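Local structure of exopolygalacturonase (Yersinia enterocolitica, 2UVF) at residues F98-H108 with F482-L490; N158-D167 with E190-S198. The protein hydrolyses pectin-derived polygalacturonate from the chain end as a family 28 exopolygalacturonase, probably releasing digalacturonate in the periplasm. All blocks are in the same frame, centred on the assembly; numbering follows the deposited sequence.

Interaction 1 (F98-H108 with F482-L490). With SO4 (sulfate ion), chain E.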
ATOM      1  N   PHE A  98      10.875   1.878  17.068  1.00 24.63           N
ATOM      2  CA  PHE A  98      11.841   2.339  16.064  1.00 26.36           C
ATOM      3  C   PHE A  98      12.759   3.396  16.685  1.00 27.39           C
ATOM      4  O   PHE A  98      13.941   3.409  16.431  1.00 27.21           O
ATOM      5  CB  PHE A  98      11.099   2.872  14.834  1.00 25.62           C
ATOM      6  CG  PHE A  98      11.989   3.475  13.780  1.00 28.25           C
ATOM      7  CD1 PHE A  98      12.498   2.685  12.740  1.00 26.11           C
ATOM      8  CD2 PHE A  98      12.286   4.845  13.793  1.00 25.86           C
ATOM      9  CE1 PHE A  98      13.296   3.243  11.754  1.00 27.76           C
ATOM     10  CE2 PHE A  98      13.087   5.401  12.809  1.00 27.70           C
ATOM     11  CZ  PHE A  98      13.591   4.601  11.780  1.00 26.95           C
ATOM     12  N   TYR A  99      12.197   4.281  17.508  1.00 29.11           N
ATOM     13  CA  TYR A  99      12.988   5.329  18.141  1.00 30.76           C
ATOM     14  C   TYR A  99      13.738   4.899  19.410  1.00 32.58           C
ATOM     15  O   TYR A  99      14.592   5.655  19.863  1.00 32.76           O
ATOM     16  CB  TYR A  99      12.123   6.549  18.430  1.00 29.86           C
ATOM     17  CG  TYR A  99      11.488   7.140  17.194  1.00 28.92           C
ATOM     18  CD1 TYR A  99      12.209   7.981  16.345  1.00 26.48           C
ATOM     19  CD2 TYR A  99      10.165   6.861  16.873  1.00 26.65           C
ATOM     20  CE1 TYR A  99      11.620   8.532  15.222  1.00 24.40           C
ATOM     21  CE2 TYR A  99       9.580   7.392  15.738  1.00 25.99           C
ATOM     22  CZ  TYR A  99      10.311   8.238  14.931  1.00 25.96           C
ATOM     23  OH  TYR A  99       9.728   8.772  13.809  1.00 28.33           O
ATOM     24  N   VAL A 100      13.436   3.713  19.971  1.00 35.08           N
ATOM     25  CA  VAL A 100      14.134   3.181  21.160  1.00 37.35           C
ATOM     26  C   VAL A 100      15.642   3.131  20.994  1.00 39.93           C
ATOM     27  O   VAL A 100      16.382   3.326  21.956  1.00 40.50           O
ATOM     28  CB  VAL A 100      13.638   1.800  21.508  1.00 37.94           C
ATOM     29  N   ASN A 101      16.082   2.830  19.773  1.00 43.04           N
ATOM     30  CA  ASN A 101      17.500   2.814  19.385  1.00 45.73           C
ATOM     31  C   ASN A 101      18.116   4.215  19.235  1.00 46.46           C
ATOM     32  O   ASN A 101      19.341   4.372  19.288  1.00 47.35           O
ATOM     33  CB  ASN A 101      17.653   2.058  18.050  1.00 46.43           C
ATOM     34  CG  ASN A 101      17.980   0.584  18.239  1.00 49.88           C
ATOM     35  OD1 ASN A 101      18.301  -0.110  17.273  1.00 53.00           O
ATOM     36  ND2 ASN A 101      17.916   0.097  19.490  1.00 52.26           N
ATOM     37  N   ASP A 102      17.299   5.249  19.133  1.00 46.83           N
ATOM     38  CA  ASP A 102      17.739   6.491  18.532  1.00 47.15           C
ATOM     39  C   ASP A 102      18.256   7.483  19.562  1.00 47.95           C
ATOM     40  O   ASP A 102      17.650   8.475  19.857  1.00 48.07           O
ATOM     41  CB  ASP A 102      16.639   7.068  17.624  1.00 46.68           C
ATOM     42  CG  ASP A 102      17.058   8.297  16.906  1.00 44.24           C
ATOM     43  OD1 ASP A 102      18.197   8.436  16.636  1.00 42.60           O
ATOM     44  OD2 ASP A 102      16.262   9.142  16.626  1.00 43.22           O
ATOM     45  N   LYS A 103      19.425   7.247  20.100  1.00 49.26           N
ATOM     46  CA  LYS A 103      20.135   8.388  20.668  1.00 50.02           C
ATOM     47  C   LYS A 103      20.797   9.363  19.713  1.00 49.60           C
ATOM     48  O   LYS A 103      20.960   9.120  18.531  1.00 49.96           O
ATOM     49  CB  LYS A 103      21.053   8.017  21.819  1.00 50.67           C
ATOM     50  CG  LYS A 103      20.452   8.209  23.166  1.00 51.83           C
ATOM     51  CD  LYS A 103      21.174   9.261  23.976  1.00 53.66           C
ATOM     52  CE  LYS A 103      20.790   9.196  25.456  1.00 53.51           C
ATOM     53  NZ  LYS A 103      21.237  10.383  26.217  1.00 54.15           N
ATOM     54  N   ASP A 104      21.172  10.483  20.297  1.00 48.99           N
ATOM     55  CA  ASP A 104      21.577  11.684  19.614  1.00 47.44           C
ATOM     56  C   ASP A 104      20.509  12.293  18.746  1.00 45.58           C
ATOM     57  O   ASP A 104      20.728  13.269  18.069  1.00 45.27           O
ATOM     58  CB  ASP A 104      22.991  11.612  19.020  1.00 48.12           C
ATOM     59  CG  ASP A 104      24.046  12.321  19.909  1.00 50.79           C
ATOM     60  OD1 ASP A 104      24.531  11.771  20.936  1.00 51.83           O
ATOM     61  OD2 ASP A 104      24.376  13.459  19.574  1.00 53.86           O
ATOM     62  N   ASN A 105      19.323  11.731  18.851  1.00 43.12           N
ATOM     63  CA  ASN A 105      18.124  12.279  18.216  1.00 40.31           C
ATOM     64  C   ASN A 105      18.258  12.440  16.694  1.00 37.76           C
ATOM     65  O   ASN A 105      17.893  13.479  16.126  1.00 36.54           O
ATOM     66  CB  ASN A 105      17.777  13.632  18.856  1.00 41.19           C
ATOM     67  CG  ASN A 105      16.761  13.527  19.982  1.00 42.92           C
ATOM     68  OD1 ASN A 105      16.096  14.516  20.295  1.00 44.59           O
ATOM     69  ND2 ASN A 105      16.631  12.346  20.595  1.00 43.80           N
ATOM     70  N   PHE A 106      18.775  11.407  16.032  1.00 34.81           N
ATOM     71  CA  PHE A 106      19.083  11.523  14.608  1.00 32.23           C
ATOM     72  C   PHE A 106      17.830  11.441  13.729  1.00 30.96           C
ATOM     73  O   PHE A 106      17.691  12.196  12.772  1.00 31.18           O
ATOM     74  CB  PHE A 106      20.145  10.495  14.196  1.00 30.44           C
ATOM     75  CG  PHE A 106      20.357  10.403  12.710  1.00 30.02           C
ATOM     76  CD1 PHE A 106      21.299  11.219  12.070  1.00 27.91           C
ATOM     77  CD2 PHE A 106      19.613   9.497  11.939  1.00 28.64           C
ATOM     78  CE1 PHE A 106      21.508  11.117  10.688  1.00 26.90           C
ATOM     79  CE2 PHE A 106      19.788   9.415  10.559  1.00 26.10           C
ATOM     80  CZ  PHE A 106      20.739  10.221   9.931  1.00 26.63           C
ATOM     81  N   GLN A 107      16.920  10.539  14.082  1.00 30.78           N
ATOM     82  CA  GLN A 107      15.731  10.218  13.287  1.00 30.22           C
ATOM     83  C   GLN A 107      14.633  11.272  13.373  1.00 30.78           C
ATOM     84  O   GLN A 107      14.312  11.770  14.463  1.00 30.87           O
ATOM     85  CB  GLN A 107      15.162   8.843  13.695  1.00 30.05           C
ATOM     86  CG  GLN A 107      16.033   7.617  13.316  1.00 28.00           C
ATOM     87  CD  GLN A 107      16.075   7.345  11.826  1.00 25.50           C
ATOM     88  OE1 GLN A 107      15.327   7.944  11.051  1.00 27.28           O
ATOM     89  NE2 GLN A 107      16.966   6.460  11.416  1.00 25.28           N
ATOM     90  N   HIS A 108      14.073  11.620  12.211  1.00 31.10           N
ATOM     91  CA  HIS A 108      12.892  12.476  12.140  1.00 30.89           C
ATOM     92  C   HIS A 108      11.760  11.861  12.956  1.00 31.10           C
ATOM     93  O   HIS A 108      11.361  10.719  12.728  1.00 31.23           O
ATOM     94  CB  HIS A 108      12.419  12.678  10.680  1.00 30.16           C
ATOM     95  CG  HIS A 108      11.243  13.603  10.567  1.00 29.00           C
ATOM     96  ND1 HIS A 108      11.382  14.973  10.471  1.00 27.48           N
ATOM     97  CD2 HIS A 108       9.911  13.360  10.592  1.00 25.61           C
ATOM     98  CE1 HIS A 108      10.184  15.531  10.431  1.00 27.37           C
ATOM     99  NE2 HIS A 108       9.277  14.575  10.504  1.00 25.39           N
ATOM    100  N   PHE A 482       7.463  12.897  -0.767  1.00 28.92           N
ATOM    101  CA  PHE A 482       7.913  11.905   0.187  1.00 28.50           C
ATOM    102  C   PHE A 482       8.607  12.655   1.319  1.00 28.27           C
ATOM    103  O   PHE A 482       9.745  13.076   1.190  1.00 27.73           O
ATOM    104  CB  PHE A 482       8.862  10.922  -0.512  1.00 28.10           C
ATOM    105  CG  PHE A 482       9.302   9.775   0.346  1.00 27.52           C
ATOM    106  CD1 PHE A 482       8.638   8.547   0.280  1.00 26.87           C
ATOM    107  CD2 PHE A 482      10.386   9.909   1.210  1.00 25.17           C
ATOM    108  CE1 PHE A 482       9.061   7.483   1.050  1.00 28.19           C
ATOM    109  CE2 PHE A 482      10.802   8.848   1.972  1.00 24.69           C
ATOM    110  CZ  PHE A 482      10.136   7.632   1.895  1.00 25.73           C
ATOM    111  N   ARG A 483       7.903  12.811   2.437  1.00 28.57           N
ATOM    112  CA  ARG A 483       8.344  13.734   3.487  1.00 28.12           C
ATOM    113  C   ARG A 483       8.061  13.246   4.905  1.00 27.82           C
ATOM    114  O   ARG A 483       7.205  12.407   5.113  1.00 27.22           O
ATOM    115  CB  ARG A 483       7.715  15.131   3.272  1.00 27.83           C
ATOM    116  CG  ARG A 483       6.236  15.210   3.525  1.00 27.01           C
ATOM    117  CD  ARG A 483       5.786  16.644   3.557  1.00 29.02           C
ATOM    118  NE  ARG A 483       4.387  16.792   3.932  1.00 30.67           N
ATOM    119  CZ  ARG A 483       3.600  17.799   3.538  1.00 31.36           C
ATOM    120  NH1 ARG A 483       4.069  18.745   2.726  1.00 31.80           N
ATOM    121  NH2 ARG A 483       2.338  17.842   3.936  1.00 28.73           N
ATOM    122  N   ASN A 484       8.767  13.814   5.882  1.00 27.72           N
ATOM    123  CA  ASN A 484       8.477  13.526   7.275  1.00 27.14           C
ATOM    124  C   ASN A 484       8.421  12.022   7.523  1.00 26.73           C
ATOM    125  O   ASN A 484       7.512  11.515   8.162  1.00 26.59           O
ATOM    126  CB  ASN A 484       7.176  14.187   7.691  1.00 27.39           C
ATOM    127  CG  ASN A 484       7.250  15.687   7.636  1.00 26.89           C
ATOM    128  OD1 ASN A 484       8.335  16.268   7.663  1.00 25.26           O
ATOM    129  ND2 ASN A 484       6.091  16.328   7.560  1.00 27.22           N
ATOM    130  N   ASN A 485       9.420  11.329   6.991  1.00 25.97           N
ATOM    131  CA  ASN A 485       9.546   9.882   7.123  1.00 25.27           C
ATOM    132  C   ASN A 485      10.882   9.567   7.731  1.00 24.77           C
ATOM    133  O   ASN A 485      11.882  10.203   7.398  1.00 24.52           O
ATOM    134  CB  ASN A 485       9.479   9.203   5.746  1.00 24.42           C
ATOM    135  CG  ASN A 485       8.152   9.387   5.069  1.00 23.66           C
ATOM    136  OD1 ASN A 485       8.083   9.703   3.880  1.00 27.92           O
ATOM    137  ND2 ASN A 485       7.092   9.196   5.804  1.00 17.69           N
ATOM    138  N   ALA A 486      10.903   8.548   8.591  1.00 24.30           N
ATOM    139  CA  ALA A 486      12.142   8.075   9.178  1.00 23.74           C
ATOM    140  C   ALA A 486      12.434   6.645   8.781  1.00 23.30           C
ATOM    141  O   ALA A 486      11.549   5.802   8.775  1.00 22.57           O
ATOM    142  CB  ALA A 486      12.119   8.229  10.709  1.00 23.28           C
ATOM    143  N   MET A 487      13.699   6.363   8.476  1.00 23.42           N
ATOM    144  CA  MET A 487      14.050   5.062   7.927  1.00 23.83           C
ATOM    145  C   MET A 487      15.344   4.508   8.501  1.00 23.61           C
ATOM    146  O   MET A 487      16.272   5.255   8.776  1.00 23.60           O
ATOM    147  CB  MET A 487      14.144   5.137   6.406  1.00 23.82           C
ATOM    148  CG  MET A 487      13.024   5.957   5.749  1.00 23.24           C
ATOM    149  SD  MET A 487      12.786   5.574   3.994  1.00 27.12           S
ATOM    150  CE  MET A 487      13.959   6.582   3.152  1.00 25.79           C
ATOM    151  N   ARG A 488      15.392   3.192   8.691  1.00 23.50           N
ATOM    152  CA  ARG A 488      16.553   2.573   9.339  1.00 24.88           C
ATOM    153  C   ARG A 488      16.838   1.217   8.713  1.00 23.96           C
ATOM    154  O   ARG A 488      15.929   0.415   8.523  1.00 24.13           O
ATOM    155  CB  ARG A 488      16.329   2.451  10.862  1.00 24.82           C
ATOM    156  CG  ARG A 488      17.310   1.557  11.598  1.00 26.41           C
ATOM    157  CD  ARG A 488      17.369   1.804  13.092  1.00 26.83           C
ATOM    158  NE  ARG A 488      18.757   1.602  13.542  1.00 35.49           N
ATOM    159  CZ  ARG A 488      19.185   0.509  14.171  1.00 37.98           C
ATOM    160  NH1 ARG A 488      18.324  -0.458  14.473  1.00 40.23           N
ATOM    161  NH2 ARG A 488      20.461   0.382  14.506  1.00 36.15           N
ATOM    162  N   ASP A 489      18.102   0.966   8.392  1.00 24.34           N
ATOM    163  CA  ASP A 489      18.521  -0.341   7.898  1.00 24.41           C
ATOM    164  C   ASP A 489      17.843  -0.724   6.575  1.00 24.99           C
ATOM    165  O   ASP A 489      17.506  -1.887   6.353  1.00 25.25           O
ATOM    166  CB  ASP A 489      18.292  -1.423   8.961  1.00 24.87           C
ATOM    167  CG  ASP A 489      19.211  -1.284  10.159  1.00 24.82           C
ATOM    168  OD1 ASP A 489      20.196  -0.543  10.097  1.00 28.61           O
ATOM    169  OD2 ASP A 489      18.966  -1.938  11.178  1.00 28.13           O
ATOM    170  N   LEU A 490      17.688   0.250   5.682  1.00 25.00           N
ATOM    171  CA  LEU A 490      17.199  -0.023   4.348  1.00 26.03           C
ATOM    172  C   LEU A 490      18.120  -1.034   3.698  1.00 26.73           C
ATOM    173  O   LEU A 490      19.321  -0.994   3.923  1.00 25.96           O
ATOM    174  CB  LEU A 490      17.123   1.260   3.520  1.00 26.34           C
ATOM    175  CG  LEU A 490      16.060   2.288   3.902  1.00 25.67           C
ATOM    176  CD1 LEU A 490      16.108   3.411   2.902  1.00 25.94           C
ATOM    177  CD2 LEU A 490      14.668   1.649   3.962  1.00 27.45           C
TER
HETATM  178  S   SO4 E1608      23.278   2.773  14.717  1.00 63.09           S
HETATM  179  O1  SO4 E1608      21.944   2.848  15.329  1.00 62.55           O
HETATM  180  O2  SO4 E1608      24.257   2.515  15.778  1.00 63.14           O
HETATM  181  O3  SO4 E1608      23.322   1.677  13.744  1.00 62.52           O
HETATM  182  O4  SO4 E1608      23.604   4.046  14.064  1.00 61.53           O

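Interaction 2 (N158-D167 with E190-S198)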
ATOM      1  N   ASN A 158     -24.577 -14.266   9.662  1.00 53.92           N
ATOM      2  CA  ASN A 158     -23.485 -15.145  10.064  1.00 53.69           C
ATOM      3  C   ASN A 158     -23.376 -16.293   9.062  1.00 53.62           C
ATOM      4  O   ASN A 158     -24.375 -16.925   8.742  1.00 53.71           O
ATOM      5  CB  ASN A 158     -23.723 -15.636  11.500  1.00 53.58           C
ATOM      6  CG  ASN A 158     -22.628 -16.571  12.009  1.00 53.75           C
ATOM      7  OD1 ASN A 158     -21.941 -17.245  11.236  1.00 53.58           O
ATOM      8  ND2 ASN A 158     -22.481 -16.628  13.330  1.00 53.28           N
ATOM      9  N   VAL A 159     -22.170 -16.542   8.549  1.00 53.65           N
ATOM     10  CA  VAL A 159     -21.972 -17.566   7.504  1.00 53.63           C
ATOM     11  C   VAL A 159     -22.227 -18.989   8.011  1.00 53.83           C
ATOM     12  O   VAL A 159     -22.377 -19.921   7.208  1.00 53.80           O
ATOM     13  CB  VAL A 159     -20.561 -17.494   6.790  1.00 53.66           C
ATOM     14  CG1 VAL A 159     -20.340 -16.139   6.127  1.00 52.62           C
ATOM     15  CG2 VAL A 159     -19.413 -17.853   7.741  1.00 52.89           C
ATOM     16  N   ARG A 160     -22.261 -19.148   9.335  1.00 53.93           N
ATOM     17  CA  ARG A 160     -22.534 -20.449   9.960  1.00 54.34           C
ATOM     18  C   ARG A 160     -24.003 -20.849   9.808  1.00 54.28           C
ATOM     19  O   ARG A 160     -24.320 -22.035   9.768  1.00 54.48           O
ATOM     20  CB  ARG A 160     -22.116 -20.461  11.430  1.00 54.43           C
ATOM     21  CG  ARG A 160     -20.613 -20.555  11.628  1.00 55.54           C
ATOM     22  CD  ARG A 160     -20.241 -20.842  13.069  1.00 57.49           C
ATOM     23  NE  ARG A 160     -20.361 -22.264  13.394  1.00 59.21           N
ATOM     24  CZ  ARG A 160     -19.387 -23.167  13.245  1.00 60.12           C
ATOM     25  NH1 ARG A 160     -18.195 -22.813  12.771  1.00 59.72           N
ATOM     26  NH2 ARG A 160     -19.604 -24.437  13.575  1.00 59.37           N
ATOM     27  N   ASP A 161     -24.880 -19.850   9.694  1.00 53.98           N
ATOM     28  CA  ASP A 161     -26.304 -20.057   9.450  1.00 53.82           C
ATOM     29  C   ASP A 161     -26.592 -20.553   8.028  1.00 53.90           C
ATOM     30  O   ASP A 161     -27.728 -20.937   7.716  1.00 53.65           O
ATOM     31  CB  ASP A 161     -27.088 -18.768   9.748  1.00 53.80           C
ATOM     32  CG  ASP A 161     -26.974 -18.337  11.205  1.00 53.35           C
ATOM     33  OD1 ASP A 161     -26.554 -19.157  12.048  1.00 53.86           O
ATOM     34  OD2 ASP A 161     -27.300 -17.177  11.513  1.00 52.66           O
ATOM     35  N   PHE A 162     -25.563 -20.553   7.177  1.00 53.81           N
ATOM     36  CA  PHE A 162     -25.670 -21.068   5.811  1.00 53.69           C
ATOM     37  C   PHE A 162     -24.811 -22.307   5.597  1.00 54.20           C
ATOM     38  O   PHE A 162     -24.560 -22.702   4.457  1.00 54.34           O
ATOM     39  CB  PHE A 162     -25.320 -19.990   4.786  1.00 53.35           C
ATOM     40  CG  PHE A 162     -26.263 -18.827   4.791  1.00 53.23           C
ATOM     41  CD1 PHE A 162     -27.241 -18.703   3.805  1.00 52.79           C
ATOM     42  CD2 PHE A 162     -26.187 -17.856   5.794  1.00 51.84           C
ATOM     43  CE1 PHE A 162     -28.118 -17.624   3.815  1.00 51.88           C
ATOM     44  CE2 PHE A 162     -27.059 -16.779   5.812  1.00 51.09           C
ATOM     45  CZ  PHE A 162     -28.028 -16.666   4.827  1.00 52.26           C
ATOM     46  N   GLY A 163     -24.367 -22.914   6.696  1.00 54.54           N
ATOM     47  CA  GLY A 163     -23.674 -24.195   6.645  1.00 55.35           C
ATOM     48  C   GLY A 163     -22.156 -24.166   6.606  1.00 56.28           C
ATOM     49  O   GLY A 163     -21.521 -25.183   6.303  1.00 55.92           O
ATOM     50  N   ALA A 164     -21.569 -23.013   6.917  1.00 57.08           N
ATOM     51  CA  ALA A 164     -20.119 -22.911   7.008  1.00 58.11           C
ATOM     52  C   ALA A 164     -19.634 -23.451   8.343  1.00 58.83           C
ATOM     53  O   ALA A 164     -20.187 -23.128   9.399  1.00 59.09           O
ATOM     54  CB  ALA A 164     -19.647 -21.479   6.798  1.00 58.06           C
ATOM     55  N   ILE A 165     -18.591 -24.271   8.284  1.00 59.91           N
ATOM     56  CA  ILE A 165     -18.099 -24.967   9.460  1.00 61.04           C
ATOM     57  C   ILE A 165     -16.567 -25.038   9.479  1.00 62.16           C
ATOM     58  O   ILE A 165     -15.928 -25.265   8.448  1.00 62.09           O
ATOM     59  CB  ILE A 165     -18.768 -26.374   9.589  1.00 60.87           C
ATOM     60  CG1 ILE A 165     -18.213 -27.151  10.792  1.00 60.67           C
ATOM     61  CG2 ILE A 165     -18.696 -27.133   8.260  1.00 60.65           C
ATOM     62  CD1 ILE A 165     -18.422 -28.641  10.726  1.00 61.35           C
ATOM     63  N   ASP A 166     -15.996 -24.818  10.662  1.00 63.71           N
ATOM     64  CA  ASP A 166     -14.566 -24.975  10.894  1.00 65.19           C
ATOM     65  C   ASP A 166     -14.208 -26.456  11.030  1.00 65.97           C
ATOM     66  O   ASP A 166     -14.382 -27.055  12.101  1.00 66.37           O
ATOM     67  CB  ASP A 166     -14.152 -24.184  12.148  1.00 65.44           C
ATOM     68  CG  ASP A 166     -12.788 -24.614  12.723  1.00 66.61           C
ATOM     69  OD1 ASP A 166     -12.673 -24.650  13.972  1.00 67.28           O
ATOM     70  OD2 ASP A 166     -11.841 -24.908  11.949  1.00 67.44           O
ATOM     71  N   ASP A 167     -13.731 -27.049   9.934  1.00 66.93           N
ATOM     72  CA  ASP A 167     -13.087 -28.377   9.993  1.00 67.55           C
ATOM     73  C   ASP A 167     -11.667 -28.335   9.397  1.00 67.72           C
ATOM     74  O   ASP A 167     -10.777 -27.869  10.093  1.00 67.77           O
ATOM     75  CB  ASP A 167     -13.983 -29.547   9.509  1.00 67.89           C
ATOM     76  CG  ASP A 167     -15.147 -29.093   8.611  1.00 68.62           C
ATOM     77  OD1 ASP A 167     -15.067 -27.989   8.025  1.00 69.93           O
ATOM     78  OD2 ASP A 167     -16.139 -29.854   8.491  1.00 68.53           O
ATOM     79  N   GLU A 190     -20.663 -11.975   8.920  1.00 48.69           N
ATOM     80  CA  GLU A 190     -19.685 -12.358   9.937  1.00 48.53           C
ATOM     81  C   GLU A 190     -19.086 -13.733   9.656  1.00 48.05           C
ATOM     82  O   GLU A 190     -19.820 -14.692   9.427  1.00 47.55           O
ATOM     83  CB  GLU A 190     -20.299 -12.385  11.352  1.00 48.72           C
ATOM     84  CG  GLU A 190     -21.276 -11.263  11.695  1.00 50.61           C
ATOM     85  CD  GLU A 190     -20.625 -10.020  12.296  1.00 53.14           C
ATOM     86  OE1 GLU A 190     -19.414  -9.795  12.078  1.00 52.90           O
ATOM     87  OE2 GLU A 190     -21.344  -9.260  12.990  1.00 54.17           O
ATOM     88  N   ILE A 191     -17.753 -13.812   9.681  1.00 47.74           N
ATOM     89  CA  ILE A 191     -17.019 -15.085   9.726  1.00 47.04           C
ATOM     90  C   ILE A 191     -16.386 -15.200  11.127  1.00 47.63           C
ATOM     91  O   ILE A 191     -15.287 -14.664  11.353  1.00 47.97           O
ATOM     92  CB  ILE A 191     -15.907 -15.151   8.638  1.00 47.08           C
ATOM     93  CG1 ILE A 191     -16.505 -15.010   7.223  1.00 46.61           C
ATOM     94  CG2 ILE A 191     -15.073 -16.432   8.780  1.00 47.01           C
ATOM     95  CD1 ILE A 191     -15.518 -14.688   6.146  1.00 45.62           C
ATOM     96  N   PRO A 192     -17.084 -15.862  12.082  1.00 47.45           N
ATOM     97  CA  PRO A 192     -16.580 -16.080  13.445  1.00 47.11           C
ATOM     98  C   PRO A 192     -15.260 -16.860  13.547  1.00 47.14           C
ATOM     99  O   PRO A 192     -14.753 -17.357  12.541  1.00 46.80           O
ATOM    100  CB  PRO A 192     -17.725 -16.880  14.112  1.00 47.44           C
ATOM    101  CG  PRO A 192     -18.499 -17.478  12.987  1.00 47.31           C
ATOM    102  CD  PRO A 192     -18.438 -16.434  11.918  1.00 47.67           C
ATOM    103  N   ALA A 193     -14.723 -16.975  14.769  1.00 47.23           N
ATOM    104  CA  ALA A 193     -13.546 -17.816  15.035  1.00 47.12           C
ATOM    105  C   ALA A 193     -13.661 -19.188  14.362  1.00 46.91           C
ATOM    106  O   ALA A 193     -14.747 -19.771  14.295  1.00 47.21           O
ATOM    107  CB  ALA A 193     -13.303 -17.969  16.545  1.00 47.18           C
ATOM    108  N   GLY A 194     -12.533 -19.681  13.857  1.00 46.17           N
ATOM    109  CA  GLY A 194     -12.480 -20.945  13.130  1.00 45.56           C
ATOM    110  C   GLY A 194     -11.782 -20.799  11.790  1.00 45.00           C
ATOM    111  O   GLY A 194     -11.686 -19.698  11.246  1.00 44.53           O
ATOM    112  N   THR A 195     -11.298 -21.919  11.269  1.00 44.67           N
ATOM    113  CA  THR A 195     -10.630 -21.964   9.977  1.00 44.98           C
ATOM    114  C   THR A 195     -11.566 -22.505   8.896  1.00 44.97           C
ATOM    115  O   THR A 195     -11.839 -23.712   8.840  1.00 45.58           O
ATOM    116  CB  THR A 195      -9.365 -22.814  10.062  1.00 45.02           C
ATOM    117  OG1 THR A 195      -8.492 -22.236  11.037  1.00 46.05           O
ATOM    118  CG2 THR A 195      -8.650 -22.884   8.713  1.00 44.50           C
ATOM    119  N   TYR A 196     -12.036 -21.595   8.038  1.00 44.69           N
ATOM    120  CA  TYR A 196     -12.973 -21.884   6.940  1.00 44.10           C
ATOM    121  C   TYR A 196     -12.292 -21.836   5.566  1.00 43.56           C
ATOM    122  O   TYR A 196     -12.047 -20.749   5.021  1.00 43.56           O
ATOM    123  CB  TYR A 196     -14.124 -20.868   6.962  1.00 44.51           C
ATOM    124  CG  TYR A 196     -14.810 -20.729   8.311  1.00 45.22           C
ATOM    125  CD1 TYR A 196     -15.996 -21.403   8.587  1.00 46.33           C
ATOM    126  CD2 TYR A 196     -14.268 -19.920   9.312  1.00 46.08           C
ATOM    127  CE1 TYR A 196     -16.633 -21.277   9.844  1.00 46.49           C
ATOM    128  CE2 TYR A 196     -14.891 -19.787  10.563  1.00 45.63           C
ATOM    129  CZ  TYR A 196     -16.066 -20.464  10.818  1.00 45.54           C
ATOM    130  OH  TYR A 196     -16.666 -20.331  12.042  1.00 45.58           O
ATOM    131  N   LYS A 197     -11.973 -23.010   5.017  1.00 43.14           N
ATOM    132  CA  LYS A 197     -11.475 -23.118   3.632  1.00 42.31           C
ATOM    133  C   LYS A 197     -12.547 -22.638   2.655  1.00 41.92           C
ATOM    134  O   LYS A 197     -13.743 -22.885   2.850  1.00 42.27           O
ATOM    135  CB  LYS A 197     -11.028 -24.548   3.301  1.00 42.10           C
ATOM    136  CG  LYS A 197     -10.447 -24.697   1.896  1.00 42.01           C
ATOM    137  CD  LYS A 197      -9.542 -25.915   1.742  1.00 43.56           C
ATOM    138  CE  LYS A 197      -8.137 -25.616   2.254  1.00 43.93           C
ATOM    139  NZ  LYS A 197      -7.095 -26.290   1.449  1.00 44.27           N
ATOM    140  N   SER A 198     -12.126 -21.917   1.622  1.00 41.45           N
ATOM    141  CA  SER A 198     -13.060 -21.348   0.654  1.00 40.84           C
ATOM    142  C   SER A 198     -12.357 -21.107  -0.675  1.00 40.72           C
ATOM    143  O   SER A 198     -11.132 -20.973  -0.722  1.00 40.52           O
ATOM    144  CB  SER A 198     -13.675 -20.056   1.196  1.00 40.64           C
ATOM    145  OG  SER A 198     -14.466 -19.383   0.222  1.00 40.92           O
TER

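Interaction 1 (F98-H108 with F482-L490)
Phe98, near the end of helix 92-100, turns its ring edge to strand 476-490: CG stands anti to the backbone N (chi1 175°), which carries CE1 to 3.3 Å from Arg488 CB and CE2 to 3.7 Å from Ala486 CB, while Met487 C sits at the ring edge. Phe98 CD2 lies over the centre of one face of the Tyr99 ring, whose hydroxyl donates to His108 O on a lone pair, tying the two ends of the loop together. Asn101 OD1 sits over one face of the Arg488 guanidinium, 2.8 Å from Arg488 NH1 but too poorly angled for a hydrogen bond. Arg488 NH2 donates to two oxygens of a sulfate ion, O1 and O3, probably from the crystallisation liquor. Farther along, Gln107 NE2 donates to Met487 O at 3.0 Å, coming from above the carbonyl plane, and its OE1 is held by Thr528. The His108 ring runs parallel to the Asn484 amide (3° apart) but offset from its plane, CE1 lying 3.4 Å from Asn484 OD1, which accepts from Asn526. The fibronectin type III loop thus rests on strand 476-490 of the beta-helix, with Val457 of strand 448-459 against Phe98 and strand 518-532 meeting Gln107.

Interaction 2 (N158-D167 with E190-S198)
Asp166 receives the backbone N-H of Thr195 from above its carboxylate plane: Thr195 N lies 3.1 Å from Asp166 OD2 but 76° out of that plane. With CG anti to the backbone N (chi1 162°), the carboxylate reaches the start of strand 194-198 and packs on Gly194 CA, while Asp166 CB rests over one face of the Tyr196 ring. The phenol is gripped twice: Arg160 NH1 donates to Tyr196 OH at 3.0 Å, the oxygen lying in the guanidinium plane, and the hydroxyl donates a hydrogen bond to Ala193 O. A bend at chi3 turns the arginine head toward the phenol, and Arg160 CD lies 3.8 Å from Pro192 CG. At the other end, Val159 N donates to Glu190 O almost straight, at 172°, and both Val159 methyls lie near Ile191 CG1. Asn158 OD1 accepts from Arg160 N at 2.7 Å, an Asx turn where the chain leaves the strand. Asn158 and Glu190 form a parallel bridge, and helix 173-181 packs on Val159 and Ala164. Parallel pairing of 156-158 with 187-191, followed by a turn into 194-202, is characteristic of the beginning of a right-handed parallel beta-helix, the fold of family 28 glycoside hydrolases.

In the fold
Both contacts reach the parallel beta-helix, interaction 2 from within it and interaction 1 from the N-terminal domain; their centres are 43 Å apart, their nearest atoms about 31 Å, and they do not touch. Along the chain, 98-108 comes first, then both segments of interaction 2, and finally 482-490, so interaction 2 is nested inside the long loop that interaction 1 closes. Interaction 2 is local, joining the end of strand 156-158 and the loop after it to strands 187-191 and 194-202 where the helix begins. Interaction 1 spans 373 intervening residues to dock the fibronectin type III domain onto strand 476-490. The N-terminal domain is thereby folded back along the beta-helix that carries the digalacturonate pocket.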